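PDB 4RLC: outer membrane porin F from Pseudomonas aeruginosa, which forms an eight-stranded beta-barrel in the outer membrane through its N-terminal domain and probably lets small molecules pass. Local coordinates for residues 101-106 against 130-135. Sequence-based numbering, arbitrary orientation.
With C8E ((hydroxyethyloxy)tri(ethyloxy)octane), chain B.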
# COMPACT_ATOMS: atom_id res chain seq x y z
N PRO A 101 2.85 4.38 14.30
CA PRO A 101 3.51 4.75 13.08
C PRO A 101 4.21 3.55 12.44
O PRO A 101 4.58 2.62 13.17
CB PRO A 101 4.54 5.79 13.55
CG PRO A 101 4.16 6.17 14.97
CD PRO A 101 3.50 4.90 15.49
N TYR A 102 4.49 3.63 11.13
CA TYR A 102 5.21 2.57 10.48
C TYR A 102 6.10 3.05 9.35
O TYR A 102 5.95 4.13 8.79
CB TYR A 102 4.17 1.52 9.93
CG TYR A 102 3.37 2.01 8.73
CD1 TYR A 102 3.89 1.96 7.45
CD2 TYR A 102 2.08 2.61 8.88
CE1 TYR A 102 3.19 2.48 6.37
CE2 TYR A 102 1.39 3.11 7.79
CZ TYR A 102 1.93 3.02 6.56
OH TYR A 102 1.30 3.55 5.49
N VAL A 103 7.04 2.18 9.02
CA VAL A 103 7.83 2.29 7.79
C VAL A 103 7.73 0.96 7.00
O VAL A 103 7.47 -0.07 7.56
CB VAL A 103 9.30 2.63 8.09
CG1 VAL A 103 9.39 4.00 8.73
CG2 VAL A 103 9.98 1.60 8.97
N SER A 104 7.85 1.04 5.69
CA SER A 104 7.66 -0.10 4.84
C SER A 104 8.53 -0.04 3.61
O SER A 104 9.03 1.02 3.21
CB SER A 104 6.21 -0.27 4.38
OG SER A 104 5.85 0.76 3.59
N ALA A 105 8.80 -1.24 3.10
CA ALA A 105 9.54 -1.40 1.84
C ALA A 105 9.08 -2.67 1.14
O ALA A 105 8.67 -3.60 1.78
CB ALA A 105 11.05 -1.49 2.10
N GLY A 106 9.15 -2.68 -0.18
CA GLY A 106 8.62 -3.84 -0.90
C GLY A 106 8.86 -3.71 -2.38
O GLY A 106 9.62 -2.85 -2.86
N ILE A 130 9.08 2.33 -1.15
CA ILE A 130 9.40 2.63 0.20
C ILE A 130 8.23 3.49 0.71
O ILE A 130 7.61 4.23 -0.06
CB ILE A 130 10.77 3.37 0.30
CG1 ILE A 130 11.12 3.66 1.73
CG2 ILE A 130 10.76 4.65 -0.50
CD1 ILE A 130 12.58 3.44 2.03
N GLY A 131 7.95 3.40 1.99
CA GLY A 131 6.89 4.19 2.55
C GLY A 131 6.95 4.39 4.02
O GLY A 131 7.71 3.73 4.76
N ALA A 132 6.07 5.27 4.48
CA ALA A 132 5.90 5.48 5.89
C ALA A 132 4.45 5.98 6.14
O ALA A 132 3.76 6.53 5.27
CB ALA A 132 6.90 6.57 6.41
N GLY A 133 4.00 5.83 7.35
CA GLY A 133 2.65 6.27 7.65
C GLY A 133 2.27 6.17 9.10
O GLY A 133 3.09 5.86 9.97
N LEU A 134 0.98 6.47 9.34
CA LEU A 134 0.42 6.46 10.69
C LEU A 134 -0.79 5.52 10.65
O LEU A 134 -1.67 5.70 9.80
CB LEU A 134 -0.05 7.83 11.04
CG LEU A 134 1.12 8.83 11.13
CD1 LEU A 134 0.54 10.20 11.40
CD2 LEU A 134 2.11 8.42 12.18
N LYS A 135 -0.83 4.54 11.55
CA LYS A 135 -2.03 3.68 11.68
C LYS A 135 -2.56 3.91 13.07
O LYS A 135 -1.81 3.75 14.06
CB LYS A 135 -1.71 2.19 11.46
CG LYS A 135 -1.37 1.84 10.05
CD LYS A 135 -0.76 0.43 9.96
CE LYS A 135 -1.77 -0.66 10.21
NZ LYS A 135 -1.16 -1.97 9.71
C1 C8E B . 1.56 11.20 6.58
C2 C8E B . 2.25 10.69 7.83
C3 C8E B . 3.71 10.30 7.67
C4 C8E B . 4.19 9.67 8.97
C5 C8E B . 5.66 9.37 9.13
C6 C8E B . 5.87 8.54 10.40
C7 C8E B . 7.10 7.63 10.42
C8 C8E B . 7.21 6.93 11.78
O9 C8E B . 8.50 6.36 12.06
C10 C8E B . 9.06 6.39 13.40
C11 C8E B . 8.16 6.51 14.63
O12 C8E B . 9.10 6.65 15.70
C13 C8E B . 8.75 6.44 17.06
C14 C8E B . 7.56 7.25 17.50
O15 C8E B . 6.48 6.31 17.34
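Tyr102 lays its ring flat across the backbone of Gly133 on the neighbouring antiparallel strand. With CG held between the backbone N and the carbonyl carbon (chi1 72°), the ring swings over the partner strand, and Gly133 CA sits 3.7 Å from the centroid of the Tyr102 ring in a CH-pi contact, over the face. The glycine, lacking a side chain, lets the ring come this close: Tyr102 CE2 is 3.4 Å from Gly133 CA. This is the aromatic rescue of glycine familiar from antiparallel sheets. The same two residues form a hydrogen-bonded pair, Tyr102 N to Gly133 O 2.9 Å and Gly133 N to Tyr102 O 3.0 Å. Obliquely to the ring, the aliphatic part of Lys135 brings CG to 3.7 Å from Tyr102 CD2; the chain then bends at chi3, and its NZ forms salt bridges with Glu22 and Glu57. Ser104 and Gly131 repeat the hydrogen-bonded pairing. Pro101, Val103, Ala132 and Leu134 occupy the other, outer face, where Pro101 CB meets Leu134 CD2 at 3.8 Å and a C8E detergent lies along them, its C4 3.8 Å from Leu134 CG. The pair belongs to the hairpin of strands 98-115 and 120-137, flanked in the barrel wall by strands 80-91 and 142-153.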